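PDB 7CWW: TsrE from Streptomyces laurentii, which probably acts as a cyclase in the biosynthesis of a thiopeptide antibiotic. Local coordinates for residues 21-26 with 123-128; 40-45 with 115-120; 155-160 with 358-363; 161-166 with 349-354. One frame throughout, in Å; residues are numbered along the deposited sequence.

Contact 1: residues 21-26 with 123-128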
loop_
_atom_site.group_PDB
_atom_site.type_symbol
_atom_site.label_atom_id
_atom_site.label_comp_id
_atom_site.label_asym_id
_atom_site.label_seq_id
_atom_site.Cartn_x
_atom_site.Cartn_y
_atom_site.Cartn_z
ATOM N N LEU A 21 -19.591 4.889 8.870
ATOM C CA LEU A 21 -19.725 6.335 8.692
ATOM C C LEU A 21 -19.342 6.755 7.284
ATOM O O LEU A 21 -19.975 7.633 6.681
ATOM C CB LEU A 21 -18.851 7.070 9.706
ATOM C CG LEU A 21 -19.311 7.012 11.152
ATOM C CD1 LEU A 21 -18.216 7.571 12.060
ATOM C CD2 LEU A 21 -20.608 7.795 11.278
ATOM N N LEU A 22 -18.288 6.154 6.751
ATOM C CA LEU A 22 -17.836 6.500 5.411
ATOM C C LEU A 22 -18.891 6.151 4.366
ATOM O O LEU A 22 -19.255 6.989 3.528
ATOM C CB LEU A 22 -16.520 5.774 5.140
ATOM C CG LEU A 22 -15.683 6.077 3.910
ATOM C CD1 LEU A 22 -15.442 7.570 3.738
ATOM C CD2 LEU A 22 -14.364 5.345 4.087
ATOM N N LEU A 23 -19.402 4.917 4.403
ATOM C CA LEU A 23 -20.327 4.472 3.364
ATOM C C LEU A 23 -21.723 5.050 3.538
ATOM O O LEU A 23 -22.418 5.286 2.542
ATOM C CB LEU A 23 -20.417 2.948 3.342
ATOM C CG LEU A 23 -19.100 2.207 3.112
ATOM C CD1 LEU A 23 -19.320 0.695 3.169
ATOM C CD2 LEU A 23 -18.521 2.623 1.783
ATOM N N ASP A 24 -22.160 5.265 4.777
ATOM C CA ASP A 24 -23.549 5.632 5.029
ATOM C C ASP A 24 -23.762 7.110 5.328
ATOM O O ASP A 24 -24.886 7.591 5.174
ATOM C CB ASP A 24 -24.110 4.798 6.187
ATOM C CG ASP A 24 -24.085 3.304 5.884
ATOM O OD1 ASP A 24 -24.020 2.937 4.683
ATOM O OD2 ASP A 24 -24.129 2.503 6.840
ATOM N N VAL A 25 -22.728 7.840 5.746
ATOM C CA VAL A 25 -22.887 9.238 6.139
ATOM C C VAL A 25 -21.972 10.133 5.307
ATOM O O VAL A 25 -22.433 11.064 4.637
ATOM C CB VAL A 25 -22.603 9.412 7.648
ATOM C CG1 VAL A 25 -22.745 10.876 8.076
ATOM C CG2 VAL A 25 -23.523 8.532 8.467
ATOM N N ALA A 26 -20.665 9.857 5.337
ATOM C CA ALA A 26 -19.695 10.830 4.844
ATOM C C ALA A 26 -19.654 10.880 3.319
ATOM O O ALA A 26 -19.749 11.963 2.730
ATOM C CB ALA A 26 -18.303 10.529 5.418
ATOM N N THR A 123 -15.064 -0.792 -3.394
ATOM C CA THR A 123 -14.429 -1.991 -2.857
ATOM C C THR A 123 -14.989 -2.335 -1.483
ATOM O O THR A 123 -15.372 -3.485 -1.227
ATOM C CB THR A 123 -12.910 -1.780 -2.797
ATOM O OG1 THR A 123 -12.403 -1.506 -4.114
ATOM C CG2 THR A 123 -12.210 -2.991 -2.220
ATOM N N LEU A 124 -15.052 -1.342 -0.588
ATOM C CA LEU A 124 -15.668 -1.542 0.723
ATOM C C LEU A 124 -17.122 -1.995 0.597
ATOM O O LEU A 124 -17.551 -2.932 1.280
ATOM C CB LEU A 124 -15.579 -0.254 1.545
ATOM C CG LEU A 124 -14.130 0.166 1.830
ATOM C CD1 LEU A 124 -14.098 1.494 2.562
ATOM C CD2 LEU A 124 -13.401 -0.926 2.625
ATOM N N ARG A 125 -17.905 -1.332 -0.265
ATOM C CA ARG A 125 -19.316 -1.692 -0.390
ATOM C C ARG A 125 -19.480 -3.117 -0.893
ATOM O O ARG A 125 -20.369 -3.848 -0.437
ATOM C CB ARG A 125 -20.039 -0.728 -1.334
ATOM C CG ARG A 125 -20.216 0.664 -0.792
ATOM C CD ARG A 125 -21.239 1.459 -1.605
ATOM N NE ARG A 125 -21.617 2.676 -0.894
ATOM C CZ ARG A 125 -21.168 3.885 -1.205
ATOM N NH1 ARG A 125 -21.563 4.939 -0.500
ATOM N NH2 ARG A 125 -20.333 4.039 -2.228
ATOM N N ALA A 126 -18.647 -3.523 -1.851
ATOM C CA ALA A 126 -18.775 -4.854 -2.438
ATOM C C ALA A 126 -18.381 -5.955 -1.468
ATOM O O ALA A 126 -18.773 -7.108 -1.665
ATOM C CB ALA A 126 -17.916 -4.965 -3.699
ATOM N N THR A 127 -17.602 -5.635 -0.441
ATOM C CA THR A 127 -17.094 -6.641 0.476
ATOM C C THR A 127 -17.546 -6.385 1.901
ATOM O O THR A 127 -17.029 -7.022 2.825
ATOM C CB THR A 127 -15.567 -6.699 0.406
ATOM O OG1 THR A 127 -15.020 -5.420 0.752
ATOM C CG2 THR A 127 -15.118 -7.079 -1.002
ATOM N N ARG A 128 -18.501 -5.477 2.090
ATOM C CA ARG A 128 -18.993 -5.125 3.411
ATOM C C ARG A 128 -19.397 -6.371 4.192
ATOM O O ARG A 128 -20.171 -7.201 3.709
ATOM C CB ARG A 128 -20.183 -4.174 3.270
ATOM C CG ARG A 128 -20.477 -3.387 4.500
ATOM C CD ARG A 128 -21.443 -2.262 4.190
ATOM N NE ARG A 128 -21.615 -1.384 5.336
ATOM C CZ ARG A 128 -22.368 -0.292 5.335
ATOM N NH1 ARG A 128 -23.037 0.062 4.243
ATOM N NH2 ARG A 128 -22.447 0.447 6.433
#

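Contact 2: residues 40-45 with 115-120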
loop_
_atom_site.group_PDB
_atom_site.type_symbol
_atom_site.label_atom_id
_atom_site.label_comp_id
_atom_site.label_asym_id
_atom_site.label_seq_id
_atom_site.Cartn_x
_atom_site.Cartn_y
_atom_site.Cartn_z
ATOM N N ASP A 40 -15.255 21.304 -3.743
ATOM C CA ASP A 40 -14.556 21.058 -5.005
ATOM C C ASP A 40 -14.287 19.574 -5.206
ATOM O O ASP A 40 -14.607 19.014 -6.259
ATOM C CB ASP A 40 -13.246 21.842 -5.046
ATOM C CG ASP A 40 -13.467 23.341 -5.145
ATOM O OD1 ASP A 40 -14.218 23.784 -6.042
ATOM O OD2 ASP A 40 -12.893 24.076 -4.320
ATOM N N SER A 41 -13.685 18.926 -4.212
ATOM C CA SER A 41 -13.361 17.507 -4.278
ATOM C C SER A 41 -13.117 17.053 -2.848
ATOM O O SER A 41 -12.986 17.876 -1.939
ATOM C CB SER A 41 -12.131 17.249 -5.162
ATOM O OG SER A 41 -11.000 17.945 -4.654
ATOM N N TRP A 42 -13.035 15.737 -2.648
ATOM C CA TRP A 42 -12.705 15.231 -1.322
ATOM C C TRP A 42 -11.969 13.904 -1.440
ATOM O O TRP A 42 -12.027 13.230 -2.468
ATOM C CB TRP A 42 -13.967 15.072 -0.453
ATOM C CG TRP A 42 -14.879 13.941 -0.863
ATOM C CD1 TRP A 42 -15.788 13.933 -1.895
ATOM C CD2 TRP A 42 -14.990 12.665 -0.221
ATOM N NE1 TRP A 42 -16.446 12.720 -1.939
ATOM C CE2 TRP A 42 -15.977 11.927 -0.918
ATOM C CE3 TRP A 42 -14.342 12.074 0.874
ATOM C CZ2 TRP A 42 -16.331 10.619 -0.553
ATOM C CZ3 TRP A 42 -14.696 10.781 1.244
ATOM C CH2 TRP A 42 -15.687 10.067 0.530
ATOM N N PHE A 43 -11.260 13.544 -0.369
ATOM C CA PHE A 43 -10.752 12.189 -0.210
ATOM C C PHE A 43 -10.762 11.848 1.267
ATOM O O PHE A 43 -11.086 12.684 2.119
ATOM C CB PHE A 43 -9.350 11.994 -0.834
ATOM C CG PHE A 43 -8.214 12.757 -0.144
ATOM C CD1 PHE A 43 -7.829 14.019 -0.595
ATOM C CD2 PHE A 43 -7.493 12.180 0.894
ATOM C CE1 PHE A 43 -6.772 14.709 -0.005
ATOM C CE2 PHE A 43 -6.435 12.868 1.504
ATOM C CZ PHE A 43 -6.071 14.133 1.042
ATOM N N TYR A 44 -10.462 10.586 1.572
ATOM C CA TYR A 44 -10.390 10.158 2.964
ATOM C C TYR A 44 -9.111 9.368 3.178
ATOM O O TYR A 44 -8.554 8.792 2.240
ATOM C CB TYR A 44 -11.611 9.301 3.397
ATOM C CG TYR A 44 -11.538 7.849 2.946
ATOM C CD1 TYR A 44 -10.930 6.875 3.740
ATOM C CD2 TYR A 44 -12.093 7.451 1.723
ATOM C CE1 TYR A 44 -10.850 5.534 3.314
ATOM C CE2 TYR A 44 -12.036 6.107 1.298
ATOM C CZ TYR A 44 -11.416 5.163 2.096
ATOM O OH TYR A 44 -11.345 3.844 1.691
ATOM N N LEU A 45 -8.634 9.382 4.422
ATOM C CA LEU A 45 -7.578 8.491 4.875
ATOM C C LEU A 45 -8.055 7.835 6.157
ATOM O O LEU A 45 -8.962 8.331 6.828
ATOM C CB LEU A 45 -6.235 9.224 5.139
ATOM C CG LEU A 45 -5.564 9.916 3.944
ATOM C CD1 LEU A 45 -4.300 10.693 4.379
ATOM C CD2 LEU A 45 -5.239 8.906 2.802
ATOM N N GLU A 115 -8.928 10.654 -6.848
ATOM C CA GLU A 115 -9.432 9.921 -8.001
ATOM C C GLU A 115 -9.706 8.459 -7.694
ATOM O O GLU A 115 -10.498 7.837 -8.407
ATOM C CB GLU A 115 -8.444 10.045 -9.160
ATOM C CG GLU A 115 -8.315 11.478 -9.647
ATOM C CD GLU A 115 -7.601 11.581 -10.977
ATOM O OE1 GLU A 115 -6.652 10.794 -11.216
ATOM O OE2 GLU A 115 -7.984 12.462 -11.772
ATOM N N THR A 116 -9.066 7.886 -6.671
ATOM C CA THR A 116 -9.318 6.498 -6.305
ATOM C C THR A 116 -10.281 6.359 -5.135
ATOM O O THR A 116 -10.507 5.240 -4.672
ATOM C CB THR A 116 -8.006 5.774 -5.970
ATOM O OG1 THR A 116 -7.329 6.465 -4.913
ATOM C CG2 THR A 116 -7.102 5.714 -7.190
ATOM N N THR A 117 -10.846 7.463 -4.642
ATOM C CA THR A 117 -11.876 7.370 -3.605
ATOM C C THR A 117 -13.117 6.604 -4.071
ATOM O O THR A 117 -13.596 5.741 -3.315
ATOM C CB THR A 117 -12.232 8.778 -3.113
ATOM O OG1 THR A 117 -11.109 9.341 -2.404
ATOM C CG2 THR A 117 -13.460 8.735 -2.185
ATOM N N PRO A 118 -13.681 6.842 -5.265
ATOM C CA PRO A 118 -14.795 5.972 -5.706
ATOM C C PRO A 118 -14.442 4.494 -5.714
ATOM O O PRO A 118 -15.268 3.665 -5.308
ATOM C CB PRO A 118 -15.110 6.485 -7.125
ATOM C CG PRO A 118 -14.749 7.945 -7.073
ATOM C CD PRO A 118 -13.532 8.022 -6.145
ATOM N N LEU A 119 -13.237 4.138 -6.170
ATOM C CA LEU A 119 -12.825 2.736 -6.172
ATOM C C LEU A 119 -12.758 2.188 -4.758
ATOM O O LEU A 119 -13.246 1.083 -4.479
ATOM C CB LEU A 119 -11.458 2.580 -6.852
ATOM C CG LEU A 119 -10.799 1.209 -6.659
ATOM C CD1 LEU A 119 -11.577 0.112 -7.397
ATOM C CD2 LEU A 119 -9.338 1.242 -7.135
ATOM N N ALA A 120 -12.136 2.942 -3.853
ATOM C CA ALA A 120 -12.024 2.483 -2.473
ATOM C C ALA A 120 -13.405 2.247 -1.875
ATOM O O ALA A 120 -13.653 1.209 -1.248
ATOM C CB ALA A 120 -11.218 3.493 -1.651
#

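Contact 3: residues 155-160 with 358-363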
loop_
_atom_site.group_PDB
_atom_site.type_symbol
_atom_site.label_atom_id
_atom_site.label_comp_id
_atom_site.label_asym_id
_atom_site.label_seq_id
_atom_site.Cartn_x
_atom_site.Cartn_y
_atom_site.Cartn_z
ATOM N N PRO A 155 15.925 -1.383 -16.581
ATOM C CA PRO A 155 15.980 -2.571 -17.450
ATOM C C PRO A 155 16.684 -3.767 -16.833
ATOM O O PRO A 155 16.322 -4.913 -17.128
ATOM C CB PRO A 155 16.740 -2.056 -18.678
ATOM C CG PRO A 155 16.446 -0.598 -18.701
ATOM C CD PRO A 155 16.428 -0.179 -17.262
ATOM N N SER A 156 17.677 -3.547 -15.970
ATOM C CA SER A 156 18.372 -4.686 -15.391
ATOM C C SER A 156 17.504 -5.460 -14.400
ATOM O O SER A 156 17.855 -6.591 -14.049
ATOM C CB SER A 156 19.662 -4.215 -14.721
ATOM O OG SER A 156 19.391 -3.083 -13.910
ATOM N N ILE A 157 16.380 -4.900 -13.956
ATOM C CA ILE A 157 15.457 -5.659 -13.115
ATOM C C ILE A 157 14.119 -5.838 -13.833
ATOM O O ILE A 157 13.404 -6.822 -13.601
ATOM C CB ILE A 157 15.283 -4.988 -11.736
ATOM C CG1 ILE A 157 14.534 -5.905 -10.771
ATOM C CG2 ILE A 157 14.571 -3.678 -11.851
ATOM C CD1 ILE A 157 15.451 -6.727 -9.904
ATOM N N ALA A 158 13.776 -4.902 -14.723
ATOM C CA ALA A 158 12.566 -5.052 -15.529
ATOM C C ALA A 158 12.584 -6.333 -16.362
ATOM O O ALA A 158 11.517 -6.871 -16.686
ATOM C CB ALA A 158 12.391 -3.834 -16.446
ATOM N N LYS A 159 13.770 -6.840 -16.705
ATOM C CA LYS A 159 13.871 -8.101 -17.433
ATOM C C LYS A 159 13.139 -9.247 -16.736
ATOM O O LYS A 159 12.752 -10.209 -17.404
ATOM C CB LYS A 159 15.341 -8.475 -17.620
ATOM C CG LYS A 159 16.042 -8.842 -16.301
ATOM C CD LYS A 159 17.526 -9.173 -16.513
ATOM C CE LYS A 159 18.115 -9.847 -15.269
ATOM N NZ LYS A 159 19.573 -10.157 -15.477
ATOM N N PHE A 160 12.954 -9.170 -15.415
ATOM C CA PHE A 160 12.329 -10.256 -14.662
ATOM C C PHE A 160 10.828 -10.369 -14.895
ATOM O O PHE A 160 10.243 -11.405 -14.551
ATOM C CB PHE A 160 12.561 -10.061 -13.161
ATOM C CG PHE A 160 13.966 -10.328 -12.726
ATOM C CD1 PHE A 160 14.642 -11.437 -13.187
ATOM C CD2 PHE A 160 14.612 -9.467 -11.845
ATOM C CE1 PHE A 160 15.949 -11.689 -12.784
ATOM C CE2 PHE A 160 15.915 -9.712 -11.441
ATOM C CZ PHE A 160 16.584 -10.827 -11.916
ATOM N N ARG A 358 21.505 -12.258 -7.724
ATOM C CA ARG A 358 22.869 -12.347 -8.234
ATOM C C ARG A 358 22.954 -11.977 -9.713
ATOM O O ARG A 358 24.012 -11.550 -10.186
ATOM C CB ARG A 358 23.422 -13.761 -8.024
ATOM C CG ARG A 358 23.945 -14.045 -6.628
ATOM C CD ARG A 358 24.749 -15.348 -6.596
ATOM N NE ARG A 358 23.961 -16.523 -6.984
ATOM C CZ ARG A 358 23.311 -17.299 -6.118
ATOM N NH1 ARG A 358 23.344 -17.015 -4.824
ATOM N NH2 ARG A 358 22.623 -18.351 -6.542
ATOM N N SER A 359 21.867 -12.138 -10.462
ATOM C CA SER A 359 21.919 -11.908 -11.899
ATOM C C SER A 359 21.674 -10.453 -12.291
ATOM O O SER A 359 21.830 -10.117 -13.468
ATOM C CB SER A 359 20.908 -12.812 -12.620
ATOM O OG SER A 359 19.591 -12.388 -12.345
ATOM N N VAL A 360 21.315 -9.583 -11.350
ATOM C CA VAL A 360 21.098 -8.170 -11.666
ATOM C C VAL A 360 22.456 -7.508 -11.891
ATOM O O VAL A 360 23.259 -7.382 -10.963
ATOM C CB VAL A 360 20.307 -7.461 -10.566
ATOM C CG1 VAL A 360 19.986 -6.032 -10.982
ATOM C CG2 VAL A 360 19.007 -8.221 -10.277
ATOM N N ARG A 361 22.715 -7.083 -13.120
ATOM C CA ARG A 361 24.003 -6.532 -13.513
ATOM C C ARG A 361 23.769 -5.348 -14.430
ATOM O O ARG A 361 22.686 -5.212 -15.017
ATOM C CB ARG A 361 24.868 -7.585 -14.226
ATOM C CG ARG A 361 25.307 -8.757 -13.355
ATOM C CD ARG A 361 25.653 -9.968 -14.228
ATOM N NE ARG A 361 24.694 -10.127 -15.324
ATOM C CZ ARG A 361 23.897 -11.182 -15.484
ATOM N NH1 ARG A 361 23.943 -12.192 -14.626
ATOM N NH2 ARG A 361 23.053 -11.228 -16.506
ATOM N N PRO A 362 24.754 -4.462 -14.583
ATOM C CA PRO A 362 24.591 -3.347 -15.520
ATOM C C PRO A 362 24.578 -3.862 -16.947
ATOM O O PRO A 362 25.363 -4.744 -17.309
ATOM C CB PRO A 362 25.822 -2.468 -15.258
ATOM C CG PRO A 362 26.406 -2.970 -13.968
ATOM C CD PRO A 362 26.068 -4.422 -13.919
ATOM N N GLU A 363 23.684 -3.309 -17.760
ATOM C CA GLU A 363 23.604 -3.722 -19.154
ATOM C C GLU A 363 24.410 -2.786 -20.055
ATOM O O GLU A 363 24.782 -1.676 -19.665
ATOM C CB GLU A 363 22.145 -3.796 -19.620
ATOM C CG GLU A 363 21.319 -4.810 -18.830
ATOM C CD GLU A 363 19.959 -5.090 -19.455
ATOM O OE1 GLU A 363 19.275 -6.036 -18.999
ATOM O OE2 GLU A 363 19.588 -4.385 -20.417
HETATM O O HOH W 1 20.318 -7.544 -14.925
#

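Contact 4: residues 161-166 with 349-354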
loop_
_atom_site.group_PDB
_atom_site.type_symbol
_atom_site.label_atom_id
_atom_site.label_comp_id
_atom_site.label_asym_id
_atom_site.label_seq_id
_atom_site.Cartn_x
_atom_site.Cartn_y
_atom_site.Cartn_z
ATOM N N GLY A 161 10.185 -9.322 -15.411
ATOM C CA GLY A 161 8.732 -9.353 -15.560
ATOM C C GLY A 161 8.055 -9.633 -14.224
ATOM O O GLY A 161 8.388 -9.034 -13.196
ATOM N N TYR A 162 7.104 -10.577 -14.238
ATOM C CA TYR A 162 6.339 -10.918 -13.038
ATOM C C TYR A 162 7.244 -11.354 -11.890
ATOM O O TYR A 162 6.856 -11.240 -10.720
ATOM C CB TYR A 162 5.312 -12.024 -13.361
ATOM C CG TYR A 162 5.928 -13.368 -13.754
ATOM C CD1 TYR A 162 6.164 -13.689 -15.087
ATOM C CD2 TYR A 162 6.259 -14.310 -12.790
ATOM C CE1 TYR A 162 6.727 -14.910 -15.446
ATOM C CE2 TYR A 162 6.819 -15.535 -13.136
ATOM C CZ TYR A 162 7.054 -15.829 -14.458
ATOM O OH TYR A 162 7.614 -17.048 -14.794
ATOM N N LYS A 163 8.441 -11.874 -12.187
ATOM C CA LYS A 163 9.326 -12.264 -11.090
ATOM C C LYS A 163 9.811 -11.062 -10.294
ATOM O O LYS A 163 10.280 -11.231 -9.165
ATOM C CB LYS A 163 10.521 -13.050 -11.616
ATOM C CG LYS A 163 10.122 -14.359 -12.291
ATOM C CD LYS A 163 11.354 -15.094 -12.839
ATOM C CE LYS A 163 10.945 -16.213 -13.806
ATOM N NZ LYS A 163 12.119 -17.075 -14.185
ATOM N N ALA A 164 9.737 -9.861 -10.858
ATOM C CA ALA A 164 10.054 -8.673 -10.070
ATOM C C ALA A 164 8.954 -8.359 -9.060
ATOM O O ALA A 164 9.216 -7.687 -8.052
ATOM C CB ALA A 164 10.296 -7.481 -10.999
ATOM N N GLY A 165 7.732 -8.834 -9.305
ATOM C CA GLY A 165 6.705 -8.749 -8.276
ATOM C C GLY A 165 7.025 -9.638 -7.090
ATOM O O GLY A 165 6.896 -9.222 -5.937
ATOM N N TYR A 166 7.477 -10.866 -7.364
ATOM C CA TYR A 166 7.958 -11.755 -6.304
ATOM C C TYR A 166 9.046 -11.090 -5.467
ATOM O O TYR A 166 8.954 -11.040 -4.237
ATOM C CB TYR A 166 8.482 -13.053 -6.916
ATOM C CG TYR A 166 9.385 -13.876 -6.022
ATOM C CD1 TYR A 166 8.943 -14.356 -4.788
ATOM C CD2 TYR A 166 10.670 -14.204 -6.429
ATOM C CE1 TYR A 166 9.772 -15.119 -3.983
ATOM C CE2 TYR A 166 11.501 -14.969 -5.639
ATOM C CZ TYR A 166 11.051 -15.423 -4.417
ATOM O OH TYR A 166 11.887 -16.188 -3.636
ATOM N N TYR A 349 6.431 -20.941 -9.487
ATOM C CA TYR A 349 7.379 -20.787 -10.584
ATOM C C TYR A 349 8.775 -21.283 -10.247
ATOM O O TYR A 349 9.704 -21.061 -11.038
ATOM C CB TYR A 349 7.450 -19.324 -11.032
ATOM C CG TYR A 349 6.115 -18.779 -11.480
ATOM C CD1 TYR A 349 5.626 -19.044 -12.758
ATOM C CD2 TYR A 349 5.335 -18.014 -10.618
ATOM C CE1 TYR A 349 4.393 -18.548 -13.175
ATOM C CE2 TYR A 349 4.109 -17.515 -11.013
ATOM C CZ TYR A 349 3.643 -17.771 -12.293
ATOM O OH TYR A 349 2.423 -17.261 -12.685
ATOM N N ASP A 350 8.955 -21.931 -9.093
ATOM C CA ASP A 350 10.240 -22.533 -8.732
ATOM C C ASP A 350 11.354 -21.481 -8.728
ATOM O O ASP A 350 12.406 -21.646 -9.354
ATOM C CB ASP A 350 10.566 -23.692 -9.685
ATOM C CG ASP A 350 11.749 -24.518 -9.218
ATOM O OD1 ASP A 350 11.818 -24.833 -8.011
ATOM O OD2 ASP A 350 12.611 -24.850 -10.059
ATOM N N LEU A 351 11.107 -20.380 -8.028
ATOM C CA LEU A 351 12.015 -19.241 -8.043
ATOM C C LEU A 351 13.083 -19.346 -6.957
ATOM O O LEU A 351 12.873 -19.942 -5.898
ATOM C CB LEU A 351 11.237 -17.937 -7.871
ATOM C CG LEU A 351 10.140 -17.712 -8.911
ATOM C CD1 LEU A 351 9.474 -16.374 -8.698
ATOM C CD2 LEU A 351 10.757 -17.815 -10.325
ATOM N N ASP A 352 14.233 -18.730 -7.238
ATOM C CA ASP A 352 15.411 -18.708 -6.369
ATOM C C ASP A 352 15.802 -17.239 -6.234
ATOM O O ASP A 352 16.453 -16.681 -7.125
ATOM C CB ASP A 352 16.543 -19.545 -6.969
ATOM C CG ASP A 352 17.766 -19.642 -6.058
ATOM O OD1 ASP A 352 18.022 -18.707 -5.279
ATOM O OD2 ASP A 352 18.498 -20.653 -6.142
ATOM N N ALA A 353 15.397 -16.603 -5.133
ATOM C CA ALA A 353 15.589 -15.161 -5.022
ATOM C C ALA A 353 17.071 -14.805 -5.047
ATOM O O ALA A 353 17.489 -13.874 -5.749
ATOM C CB ALA A 353 14.916 -14.639 -3.751
ATOM N N ALA A 354 17.885 -15.558 -4.304
ATOM C CA ALA A 354 19.324 -15.322 -4.302
ATOM C C ALA A 354 19.890 -15.369 -5.718
ATOM O O ALA A 354 20.686 -14.508 -6.110
ATOM C CB ALA A 354 20.022 -16.350 -3.408
#

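Contact 1: residues 21-26 with 123-128
Leu23, on helix 15-35, is held between Arg125 of helix 106-127 and Arg128, at the C-terminal end of that helix, in a steep helix-helix crossing whose local axes pass 10.8 Å apart at -107°. Leucine suits the place because its two methyls can serve two neighbours at once. Its CB lies 4.0 Å from Arg128 NH1. Beyond the branch at CG, CD1 sits over the rim of one face of the Arg128 guanidinium, 3.8 Å from Arg128 NE. CD2 takes the other direction, reaching 3.7 Å from Arg125 CG and also resting against Leu124 CB. With CG beside the backbone N (chi1 -58°), the fork leans toward the second helix, and both arginine chains slide past it in the opposite sense.

The long arginines carry charge beyond this greasy layer. Arg125 NH1 donates to a lone pair of Leu23 O in the carbonyl plane, at 3.2 Å. The extended chain of Arg128 spans the gap and grips exposed Asp24 end-on, with both carboxylate oxygens lying close to the guanidinium plane. NH1 meets Asp24 OD1 on the syn side at 3.1 Å. NH2 also forms a salt bridge with Asp20, while it comes from above the carboxylate plane to Asp24 OD2 at 2.7 Å.

Contact 2: residues 40-45 with 115-120
Thr117 presses its methyl onto the Trp42 ring where helix 106-127 packs against strand 39-49, an edge strand of the three-stranded antiparallel sheet in this alpha+beta part of the protein. The local axes of strand and helix are inclined at 57° and approach to 7.9 Å; Thr117, whose CB points at the strand, fills the space between them.

The tight part centres on that threonine, and each of its branches has a different task. CG2 lies over one face of the indole in a CH-pi contact, 4.0 Å from the centroid of the six-membered ring and somewhat toward the rim. The same methyl meets the Tyr44 ring more loosely at its edge, with CG2 4.3 Å from Tyr44 CD2. Turned beside its own backbone N (chi1 -68°), OG1 lies against Phe43, 3.5 Å from Phe43 CB and close to its CA. This hydroxyl is buried but not wasted, since it hydrogen-bonds to Trp113 O and Arg326 NH2; Arg326 also makes a cation-pi contact with Tyr44. The indole NE1 hydrogen-bonds to Asp31 of helix 15-35.

The loose side of the helix faces solvent: Glu115 and Pro118 are exposed and their side chains leave the helix away from the strand. Proline brings no N-H, and the helix is kinked here, the nitrogens of Pro118 and Leu119 lacking a bond to the preceding turn. Regular bonding resumes at Ala120, whose small side chain allows a close approach, with CB 3.4 Å from Tyr44 OH.

Contact 3: residues 155-160 with 358-363
Ser156 in the short helix 155-158 faces Val360, where the chain has just left helix 353-359, and their CA atoms are 5.8 Å apart. The contact ties the turn before helix 163-177 to the C-terminal chain, with the Ile157 side chain about 4 Å from the bound polyether at the nearest atoms. The short side chain of Ser156 permits this closeness: its CB lies only 3.2 Å from Arg361 O, while Ser156 OG turns to Tyr299 for its hydrogen bond.

Val360 builds the apolar side with both branches. CG1 rests on the Ser156 backbone and CB; CG2 touches the Phe160 ring near its plane, 3.6 Å from Phe160 CE2, and also meets Ile157 CD1 at 3.9 Å. Ser359 OG reaches the same ring at its edge, although its hydrogen bond goes to Leu356 O.

At the exposed side Lys159 runs fully extended beyond CG until NZ donates to Ser359 O at 3.0 Å, from above the carbonyl plane. NZ and Arg361 N both donate to water 1.

Lys159 NZ also lies 3.8 Å from Arg361 NH2, a like-charge approach that the carbonyl and water probably screen. The chemistry implies that one main-chain oxygen and a water, which in turn bonds to Ser156 O, hold this ammonium in the contact.

Contact 4: residues 161-166 with 349-354
Tyr162 and Tyr166 swing toward 349-354 through different first torsions: the ring of Tyr162 stands between its backbone N and carbonyl carbon (chi1 65°), whereas that of Tyr166 lies opposite the N (chi1 162°). The motif is the start of helix 163-177 packed against the connection between helices 331-349 and 353-359. Asp350, with positive phi, leaves the first of these, and Asp352 N-caps the second through OD1 to Ala355 N. Ala164, in the same first turn of helix 163-177, touches the bound polyether.

Tyr162 CE2 lies over the centre of one face of the Tyr349 ring, 3.7 Å from Tyr349 CG. The planes are inclined at 44°, an oblique meeting of the rings; the broad flat groups fill this partly exposed region.

Leu351 parts its branches between two neighbours. CD1 comes within 3.4 Å of Tyr166 CD2, while CD2 lies 3.8 Å from Lys163 CD, along the extended aliphatic chain, whose methylenes give the leucine an apolar surface. Leu351 CB adds a contact with Tyr166 CE2.

Farther along the Tyr166 ring, the single methyl of Ala353 allows a close approach. Tyr166 OH hydrogen-bonds to Glu346, and Ala353 CB approaches Tyr166 OH to 3.4 Å.

How the contacts relate
The four contacts form two pairs on opposite sides of the chain's centre, contacts 1 and 3 lying about 43 Å apart between centres. Contacts 1 and 2 share helix 106-127 and merge where Leu22 CD2 packs 3.6 Å from Tyr44 CZ. Contacts 3 and 4 share helix 353-359 and touch through Ile157 and Ala164; the latter lines the pocket of the bound polyether, which Ile157 also approaches. Contact 2 is the buried one, where strand rings meet helix methyls and a hydroxyl. The other three are partly buried: contact 1 is rimmed by a salt bridge, contact 3 by a lysine and a water, and contact 4 is mainly aromatic and aliphatic.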